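PDB 6LKY: putative isocitrate dehydrogenase, NAD-dependent from Methylococcus capsulatus, which probably catalyses the NAD-dependent oxidative decarboxylation of isocitrate to 2-oxoglutarate with the help of a magnesium ion. Local coordinates for residues M1-L6 with R59-C64; T5-D10 with Q36-A41; L122-E127 with I142-R147. The protein carries 1 engineered substitution. One frame throughout, in Å; residues are numbered along the deposited sequence. Where two conformers were deposited one is given.

Interactions 1 and 2 share Thr5 and Leu6 and both use strand 2-7; interaction 1 joins it to helix 52-61 and strand 63-66, interaction 2 to the turn leading into helix 39-46. The two touch where Cys64 SG packs on Ile7 CD1. Both are partly buried and mix hydrogen bonds with apolar packing: a parallel strand pair with an asparagine beside it in the first, a carboxylate accepting from two successive backbone N-H groups of helix 39-46 close to bound NAD in the second. Interaction 3, about 26 Å from interaction 2 between centres, is a surface contact of another kind, mostly aliphatic, on a strand that continues a sheet into the second subunit, away from the annotated sites.

Interaction 1 (M1-L6 with R59-C64)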
loop_
_atom_site.group_PDB
_atom_site.type_symbol
_atom_site.label_atom_id
_atom_site.label_comp_id
_atom_site.label_asym_id
_atom_site.label_seq_id
_atom_site.Cartn_x
_atom_site.Cartn_y
_atom_site.Cartn_z
ATOM N N MET A 1 -27.145 29.860 10.407
ATOM C CA MET A 1 -25.777 30.322 10.609
ATOM C C MET A 1 -24.856 29.889 9.463
ATOM O O MET A 1 -24.061 30.690 8.975
ATOM C CB MET A 1 -25.226 29.814 11.950
ATOM C CG MET A 1 -25.518 30.726 13.136
ATOM S SD MET A 1 -24.969 30.080 14.734
ATOM C CE MET A 1 -23.712 31.268 15.194
ATOM N N HIS A 2 -24.973 28.632 9.025
ATOM C CA HIS A 2 -24.021 28.030 8.089
ATOM C C HIS A 2 -24.727 27.505 6.847
ATOM O O HIS A 2 -25.605 26.640 6.950
ATOM C CB HIS A 2 -23.255 26.887 8.748
ATOM C CG HIS A 2 -22.441 27.301 9.928
ATOM N ND1 HIS A 2 -21.275 28.027 9.809
ATOM C CD2 HIS A 2 -22.604 27.059 11.249
ATOM C CE1 HIS A 2 -20.762 28.227 11.011
ATOM N NE2 HIS A 2 -21.548 27.647 11.901
ATOM N N LYS A 3 -24.315 27.994 5.677
ATOM C CA LYS A 3 -24.795 27.491 4.397
ATOM C C LYS A 3 -23.737 26.570 3.785
ATOM O O LYS A 3 -22.620 27.012 3.489
ATOM C CB LYS A 3 -25.122 28.638 3.444
ATOM C CG LYS A 3 -25.770 28.160 2.159
ATOM C CD LYS A 3 -26.251 29.318 1.304
ATOM C CE LYS A 3 -27.004 28.796 0.106
ATOM N NZ LYS A 3 -27.315 29.881 -0.858
ATOM N N ILE A 4 -24.111 25.310 3.545
ATOM C CA ILE A 4 -23.166 24.246 3.211
ATOM C C ILE A 4 -23.660 23.485 1.988
ATOM O O ILE A 4 -24.804 23.011 1.970
ATOM C CB ILE A 4 -22.992 23.280 4.393
ATOM C CG1 ILE A 4 -22.276 23.984 5.546
ATOM C CG2 ILE A 4 -22.289 21.988 3.944
ATOM C CD1 ILE A 4 -22.149 23.142 6.769
ATOM N N THR A 5 -22.793 23.340 0.977
ATOM C CA THR A 5 -23.162 22.550 -0.194
ATOM C C THR A 5 -23.217 21.075 0.186
ATOM O O THR A 5 -22.334 20.580 0.887
ATOM C CB THR A 5 -22.167 22.773 -1.336
ATOM O OG1 THR A 5 -22.192 24.150 -1.732
ATOM C CG2 THR A 5 -22.511 21.890 -2.543
ATOM N N LEU A 6 -24.282 20.388 -0.233
ATOM C CA LEU A 6 -24.548 19.013 0.175
ATOM C C LEU A 6 -24.671 18.136 -1.062
ATOM O O LEU A 6 -25.522 18.390 -1.925
ATOM C CB LEU A 6 -25.828 18.933 1.013
ATOM C CG LEU A 6 -26.274 17.554 1.502
ATOM C CD1 LEU A 6 -25.276 17.025 2.521
ATOM C CD2 LEU A 6 -27.687 17.606 2.106
ATOM N N ARG A 59 -18.053 27.042 -4.587
ATOM C CA ARG A 59 -17.213 28.233 -4.523
ATOM C C ARG A 59 -17.918 29.390 -3.840
ATOM O O ARG A 59 -17.254 30.266 -3.282
ATOM C CB ARG A 59 -16.736 28.625 -5.910
ATOM C CG ARG A 59 -15.796 27.602 -6.460
ATOM C CD ARG A 59 -14.871 28.172 -7.487
ATOM N NE ARG A 59 -15.320 27.845 -8.827
ATOM C CZ ARG A 59 -14.547 27.255 -9.724
ATOM N NH1 ARG A 59 -13.305 26.935 -9.392
ATOM N NH2 ARG A 59 -15.015 26.985 -10.935
ATOM N N ALA A 60 -19.249 29.423 -3.881
ATOM C CA ALA A 60 -19.981 30.441 -3.133
ATOM C C ALA A 60 -19.943 30.151 -1.638
ATOM O O ALA A 60 -19.626 31.032 -0.835
ATOM C CB ALA A 60 -21.430 30.536 -3.631
ATOM N N ASN A 61 -20.266 28.915 -1.245
ATOM C CA ASN A 61 -20.403 28.586 0.172
ATOM C C ASN A 61 -19.076 28.328 0.875
ATOM O O ASN A 61 -18.985 28.550 2.087
ATOM C CB ASN A 61 -21.314 27.372 0.344
ATOM C CG ASN A 61 -22.715 27.622 -0.175
ATOM O OD1 ASN A 61 -23.145 28.773 -0.297
ATOM N ND2 ASN A 61 -23.441 26.545 -0.470
ATOM N N ARG A 62 -18.078 27.791 0.167
ATOM C CA ARG A 62 -16.724 27.489 0.642
ATOM C C ARG A 62 -16.689 26.225 1.499
ATOM O O ARG A 62 -15.598 25.819 1.907
ATOM C CB ARG A 62 -16.072 28.627 1.453
ATOM C CG ARG A 62 -15.975 29.991 0.759
ATOM C CD ARG A 62 -15.723 29.917 -0.755
ATOM N NE ARG A 62 -14.354 29.552 -1.145
ATOM C CZ ARG A 62 -13.892 29.605 -2.396
ATOM N NH1 ARG A 62 -14.674 30.029 -3.378
ATOM N NH2 ARG A 62 -12.643 29.256 -2.671
ATOM N N ILE A 63 -17.829 25.604 1.804
ATOM C CA ILE A 63 -17.887 24.386 2.606
ATOM C C ILE A 63 -18.792 23.384 1.903
ATOM O O ILE A 63 -19.872 23.739 1.416
ATOM C CB ILE A 63 -18.394 24.653 4.040
ATOM C CG1 ILE A 63 -17.625 25.807 4.685
ATOM C CG2 ILE A 63 -18.271 23.402 4.894
ATOM C CD1 ILE A 63 -16.175 25.470 4.995
ATOM N N CYS A 64 -18.357 22.126 1.861
ATOM C CA CYS A 64 -19.079 21.087 1.148
ATOM C C CYS A 64 -19.034 19.793 1.947
ATOM O O CYS A 64 -18.006 19.440 2.528
ATOM C CB CYS A 64 -18.508 20.880 -0.265
ATOM S SG CYS A 64 -19.363 19.630 -1.248
HETATM O O HOH W 1 -24.971 30.074 -2.120
#
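Lys3 meets Asn61 along the length of its aliphatic chain. With CG anti to the backbone N (chi1 -174°) and every later torsion extended, the lysine crosses the asparagine at a slant, with CG and CD beside OD1; CD lies 3.5 Å from Asn61 OD1. The two polar ends do not bond directly; one water closes the gap, accepting from Lys3 NZ at 2.7 Å and donating to Asn61 OD1. The lysine backbone takes part too, its O lying 3.4 Å from Asn61 CB.

Ile4 follows with an apolar contact, CG1 against CG2 of Ile63 at 4.1 Å, the two side chains again at a slant. Met287 of helix 278-290 packs against both isoleucines. Strands 2-7 and 63-66 are parallel neighbours in an alpha/beta sheet. The crossover that leads to the second of them runs from strand 31-35 through helices 39-46 and 52-61, and strand 2-7 lies between its two ends in the sheet. Helix 52-61 enters strand 63-66 through Arg62, whose positive phi ends the helical path.

At Thr5 the strands are stitched together. Its N donates to Ile63 O at 3.0 Å, while its own O receives a CA-H...O contact from Cys64 CA at 3.3 Å. The side chains of Thr5 and Cys64 lie on one face of the sheet, and Ile58 of helix 52-61 touches both; CG2 of the threonine comes 4.1 Å from the cysteine SG.

The threonine hydroxyl has two polar neighbours. Asn61 ND2 donates to OG1 at 3.0 Å over a bent path (134° at the hydrogen), with the hydroxyl 31° out of the amide plane, and Ser57 OG forms a further hydrogen bond with it. The same ND2 makes a weak hydrogen bond to Asp34 OD2.

Interaction 2 (T5-D10 with Q36-A41); sequences TLIPGD and QSAGMA
Asp10 reaches across to helix 39-46 and takes hold of two successive backbone N-H groups. Its CB points toward the helix, and a chi1 of -64° sets CG beside its own backbone N. From CG, which lies 3.7 Å from Met40 CB, the carboxylate divides its work. OD1 accepts from Ala41 N at 2.9 Å and also has the Ala41 methyl close by; OD2 accepts from Met40 N at the same distance. Both donors arrive on the syn sides of their oxygens, a little over 20° out of the carboxylate plane, so the group is gripped at the end away from CB by a pair of bonds, which restrains its rotation. OD2 has a further donor in Thr70 N, outside the two segments.

At the strand end the link is backbone-made: Gln36 N donates to Leu6 O almost straight, at 171°. The next carbonyl, Gln36 O, then faces Ile7 CA through a CA-H...O contact and lies 3.4 Å from Pro8 CD. Beside this line Thr5 CG2 rests on Gln36 CG, while the amide nitrogen of that glutamine bonds to Asp34. Ile7 CG2 packs on Ala38 CB at 3.8 Å. Where the backbones part, one water accepts from both Gly9 N and Ala38 N, at 3.1 Å each.

Pro8 and then Gly9, with its positive phi, turn the chain after strand 2-7 and bring Asp10 into place. This loop after the first strand of the dehydrogenase fold, with Gly9 close to Leu69 and Asp10 close to Ser265, both NAD-binding residues, forms part of the surroundings of the bound NAD in the fold of the isocitrate and isopropylmalate dehydrogenase family.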
loop_
_atom_site.group_PDB
_atom_site.type_symbol
_atom_site.label_atom_id
_atom_site.label_comp_id
_atom_site.label_asym_id
_atom_site.label_seq_id
_atom_site.Cartn_x
_atom_site.Cartn_y
_atom_site.Cartn_z
ATOM N N THR A 5 -22.793 23.340 0.977
ATOM C CA THR A 5 -23.162 22.550 -0.194
ATOM C C THR A 5 -23.217 21.075 0.186
ATOM O O THR A 5 -22.334 20.580 0.887
ATOM C CB THR A 5 -22.167 22.773 -1.336
ATOM O OG1 THR A 5 -22.192 24.150 -1.732
ATOM C CG2 THR A 5 -22.511 21.890 -2.543
ATOM N N LEU A 6 -24.282 20.388 -0.233
ATOM C CA LEU A 6 -24.548 19.013 0.175
ATOM C C LEU A 6 -24.671 18.136 -1.062
ATOM O O LEU A 6 -25.522 18.390 -1.925
ATOM C CB LEU A 6 -25.828 18.933 1.013
ATOM C CG LEU A 6 -26.274 17.554 1.502
ATOM C CD1 LEU A 6 -25.276 17.025 2.521
ATOM C CD2 LEU A 6 -27.687 17.606 2.106
ATOM N N ILE A 7 -23.849 17.100 -1.139
ATOM C CA ILE A 7 -23.821 16.204 -2.287
ATOM C C ILE A 7 -24.101 14.788 -1.800
ATOM O O ILE A 7 -23.241 14.141 -1.204
ATOM C CB ILE A 7 -22.474 16.274 -3.028
ATOM C CG1 ILE A 7 -22.195 17.710 -3.503
ATOM C CG2 ILE A 7 -22.460 15.251 -4.159
ATOM C CD1 ILE A 7 -20.821 17.905 -4.161
ATOM N N PRO A 8 -25.311 14.277 -2.031
ATOM C CA PRO A 8 -25.644 12.929 -1.529
ATOM C C PRO A 8 -24.789 11.820 -2.121
ATOM O O PRO A 8 -24.509 10.831 -1.433
ATOM C CB PRO A 8 -27.120 12.774 -1.924
ATOM C CG PRO A 8 -27.615 14.206 -2.066
ATOM C CD PRO A 8 -26.464 14.930 -2.671
ATOM N N GLY A 9 -24.410 11.932 -3.394
ATOM C CA GLY A 9 -23.481 10.979 -3.984
ATOM C C GLY A 9 -24.125 9.714 -4.529
ATOM O O GLY A 9 -25.306 9.683 -4.887
ATOM N N ASP A 10 -23.324 8.648 -4.571
ATOM C CA ASP A 10 -23.633 7.436 -5.314
ATOM C C ASP A 10 -23.698 6.228 -4.388
ATOM O O ASP A 10 -23.098 6.211 -3.309
ATOM C CB ASP A 10 -22.580 7.194 -6.410
ATOM C CG ASP A 10 -22.588 8.284 -7.465
ATOM O OD1 ASP A 10 -23.685 8.815 -7.751
ATOM O OD2 ASP A 10 -21.505 8.620 -7.999
ATOM N N GLN A 36 -26.813 19.706 -4.006
ATOM C CA GLN A 36 -26.307 19.690 -5.373
ATOM C C GLN A 36 -25.972 18.256 -5.761
ATOM O O GLN A 36 -25.812 17.387 -4.902
ATOM C CB GLN A 36 -25.067 20.580 -5.516
ATOM C CG GLN A 36 -25.278 22.001 -5.112
ATOM C CD GLN A 36 -26.125 22.755 -6.107
ATOM O OE1 GLN A 36 -26.322 22.305 -7.237
ATOM N NE2 GLN A 36 -26.632 23.914 -5.693
ATOM N N SER A 37 -25.824 18.017 -7.060
ATOM C CA SER A 37 -25.622 16.674 -7.595
ATOM C C SER A 37 -24.229 16.528 -8.207
ATOM O O SER A 37 -23.722 17.458 -8.843
ATOM C CB SER A 37 -26.694 16.368 -8.642
ATOM O OG SER A 37 -26.524 15.096 -9.218
ATOM N N ALA A 38 -23.635 15.340 -8.067
ATOM C CA ALA A 38 -22.320 15.070 -8.643
ATOM C C ALA A 38 -22.166 13.571 -8.841
ATOM O O ALA A 38 -22.914 12.772 -8.271
ATOM C CB ALA A 38 -21.190 15.612 -7.747
ATOM N N GLY A 39 -21.169 13.194 -9.652
ATOM C CA GLY A 39 -20.870 11.788 -9.864
ATOM C C GLY A 39 -21.898 11.119 -10.765
ATOM O O GLY A 39 -22.535 11.759 -11.606
ATOM N N MET A 40 -22.069 9.809 -10.565
ATOM C CA MET A 40 -22.942 9.032 -11.445
ATOM C C MET A 40 -24.384 9.518 -11.358
ATOM O O MET A 40 -25.084 9.603 -12.380
ATOM C CB MET A 40 -22.849 7.542 -11.098
ATOM C CG MET A 40 -23.377 6.579 -12.175
ATOM S SD MET A 40 -22.573 6.711 -13.806
ATOM C CE MET A 40 -20.975 5.952 -13.480
ATOM N N ALA A 41 -24.826 9.900 -10.159
ATOM C CA ALA A 41 -26.167 10.450 -10.023
ATOM C C ALA A 41 -26.354 11.627 -10.967
ATOM O O ALA A 41 -27.349 11.685 -11.708
ATOM C CB ALA A 41 -26.426 10.858 -8.567
HETATM O O HOH W 2 -24.958 13.595 -5.933
#

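Interaction 3 (L122-E127 with I142-R147); sequences LYAGIE and IAVVTR
Ile126 is the largest bump that segment 122-127 offers to strand 135-146, and it settles over Ile142 and Val144, two residues apart on that strand. Its two branches divide the task. A chi1 of -60° places CG1 anti to the carbonyl carbon and CG2 anti to the backbone N; CG2 then lies against Ile142, 3.8 Å from CD1 and close to CB. The longer branch carries CD1 on to CG2 of Val144, at 3.7 Å, with the side chains crossing at about a right angle. Ala124 adds a smaller knob beside it, its methyl 4.1 Å from the same Val144 CG2, so that one valine methyl receives both neighbours.

Such packing shows how a loop can cover a strand that builds an interface. Strand 135-146 pairs with strand 127-132 in a two-stranded antiparallel sheet, and residues 142 to 146 form an antiparallel ladder with a strand of the second subunit; the sheet thus runs on through the dimer, the mode of association expected of the clasp region in this enzyme family.

Leu122 fits differently. It comes up to the small Ala143 and lays its CG-CD2 branch against the alanine methyl, with CG 3.7 Å from Ala143 CB. Leu228 of helix 227-240 touches the leucine as well.

Polar contact is confined to the backbone around Ile126 and Ile142. Ile142 N donates to Ile126 O at 2.9 Å, with an angle of 161° at the hydrogen, and a water joins the remaining pair, accepting from Ile126 N and donating to Ile142 O at 2.7 Å.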
loop_
_atom_site.group_PDB
_atom_site.type_symbol
_atom_site.label_atom_id
_atom_site.label_comp_id
_atom_site.label_asym_id
_atom_site.label_seq_id
_atom_site.Cartn_x
_atom_site.Cartn_y
_atom_site.Cartn_z
ATOM N N LEU A 122 0.423 11.135 -8.996
ATOM C CA LEU A 122 -0.193 10.284 -10.015
ATOM C C LEU A 122 -1.667 10.619 -10.262
ATOM O O LEU A 122 -2.321 9.934 -11.059
ATOM C CB LEU A 122 -0.051 8.806 -9.642
ATOM C CG LEU A 122 1.306 8.145 -9.919
ATOM C CD1 LEU A 122 1.479 6.922 -9.068
ATOM C CD2 LEU A 122 1.477 7.771 -11.375
ATOM N N TYR A 123 -2.189 11.676 -9.642
ATOM C CA TYR A 123 -3.555 12.126 -9.878
ATOM C C TYR A 123 -3.605 13.332 -10.796
ATOM O O TYR A 123 -4.674 13.924 -10.979
ATOM C CB TYR A 123 -4.246 12.454 -8.549
ATOM C CG TYR A 123 -4.606 11.232 -7.741
ATOM C CD1 TYR A 123 -3.633 10.309 -7.382
ATOM C CD2 TYR A 123 -5.910 11.018 -7.304
ATOM C CE1 TYR A 123 -3.951 9.189 -6.630
ATOM C CE2 TYR A 123 -6.245 9.898 -6.555
ATOM C CZ TYR A 123 -5.254 8.985 -6.222
ATOM O OH TYR A 123 -5.548 7.863 -5.481
ATOM N N ALA A 124 -2.470 13.702 -11.386
ATOM C CA ALA A 124 -2.415 14.846 -12.285
ATOM C C ALA A 124 -3.309 14.685 -13.508
ATOM O O ALA A 124 -3.620 15.682 -14.162
ATOM C CB ALA A 124 -0.971 15.079 -12.725
ATOM N N GLY A 125 -3.725 13.468 -13.850
ATOM C CA GLY A 125 -4.571 13.323 -15.018
ATOM C C GLY A 125 -3.817 13.325 -16.332
ATOM O O GLY A 125 -4.388 13.687 -17.371
ATOM N N ILE A 126 -2.547 12.928 -16.321
ATOM C CA ILE A 126 -1.692 12.978 -17.503
ATOM C C ILE A 126 -1.350 11.547 -17.881
ATOM O O ILE A 126 -0.544 10.891 -17.205
ATOM C CB ILE A 126 -0.438 13.826 -17.257
ATOM C CG1 ILE A 126 -0.861 15.260 -16.885
ATOM C CG2 ILE A 126 0.467 13.843 -18.489
ATOM C CD1 ILE A 126 0.238 16.070 -16.226
ATOM N N GLU A 127 -1.971 11.057 -18.955
ATOM C CA GLU A 127 -1.767 9.687 -19.423
ATOM C C GLU A 127 -2.059 9.605 -20.906
ATOM O O GLU A 127 -2.806 10.416 -21.451
ATOM C CB GLU A 127 -2.700 8.665 -18.787
ATOM C CG GLU A 127 -3.109 8.815 -17.378
ATOM C CD GLU A 127 -4.032 7.666 -17.009
ATOM O OE1 GLU A 127 -3.497 6.585 -16.706
ATOM O OE2 GLU A 127 -5.275 7.829 -17.065
ATOM N N ILE A 142 1.844 9.687 -16.065
ATOM C CA ILE A 142 2.886 10.592 -15.605
ATOM C C ILE A 142 2.525 11.069 -14.206
ATOM O O ILE A 142 1.447 11.631 -13.994
ATOM C CB ILE A 142 3.061 11.767 -16.582
ATOM C CG1 ILE A 142 3.462 11.229 -17.967
ATOM C CG2 ILE A 142 4.078 12.793 -16.045
ATOM C CD1 ILE A 142 3.875 12.304 -18.950
ATOM N N ALA A 143 3.417 10.853 -13.249
ATOM C CA ALA A 143 3.288 11.480 -11.936
ATOM C C ALA A 143 3.983 12.837 -11.959
ATOM O O ALA A 143 5.084 12.967 -12.495
ATOM C CB ALA A 143 3.876 10.584 -10.850
ATOM N N VAL A 144 3.327 13.854 -11.414
ATOM C CA VAL A 144 3.864 15.213 -11.396
ATOM C C VAL A 144 4.059 15.660 -9.953
ATOM O O VAL A 144 3.121 15.613 -9.151
ATOM C CB VAL A 144 2.948 16.201 -12.144
ATOM C CG1 VAL A 144 3.449 17.638 -11.940
ATOM C CG2 VAL A 144 2.923 15.860 -13.624
ATOM N N VAL A 145 5.277 16.091 -9.630
ATOM C CA VAL A 145 5.592 16.714 -8.352
ATOM C C VAL A 145 6.185 18.083 -8.640
ATOM O O VAL A 145 7.174 18.184 -9.376
ATOM C CB VAL A 145 6.578 15.858 -7.537
ATOM C CG1 VAL A 145 7.085 16.628 -6.321
ATOM C CG2 VAL A 145 5.922 14.545 -7.126
ATOM N N THR A 146 5.590 19.125 -8.056
ATOM C CA THR A 146 6.098 20.491 -8.127
ATOM C C THR A 146 6.725 20.871 -6.793
ATOM O O THR A 146 6.354 20.339 -5.737
ATOM C CB THR A 146 5.000 21.521 -8.450
ATOM O OG1 THR A 146 4.010 21.487 -7.420
ATOM C CG2 THR A 146 4.352 21.259 -9.803
ATOM N N ARG A 147 7.694 21.791 -6.854
ATOM C CA ARG A 147 8.272 22.344 -5.629
ATOM C C ARG A 147 7.199 22.964 -4.732
ATOM O O ARG A 147 7.181 22.730 -3.518
ATOM C CB ARG A 147 9.358 23.370 -5.972
ATOM C CG ARG A 147 10.024 24.022 -4.748
ATOM C CD ARG A 147 11.231 24.911 -5.139
ATOM N NE ARG A 147 12.306 24.158 -5.785
ATOM C CZ ARG A 147 13.172 23.379 -5.135
ATOM N NH1 ARG A 147 13.100 23.256 -3.816
ATOM N NH2 ARG A 147 14.118 22.727 -5.797
HETATM O O HOH W 3 -1.271 11.491 -14.132
#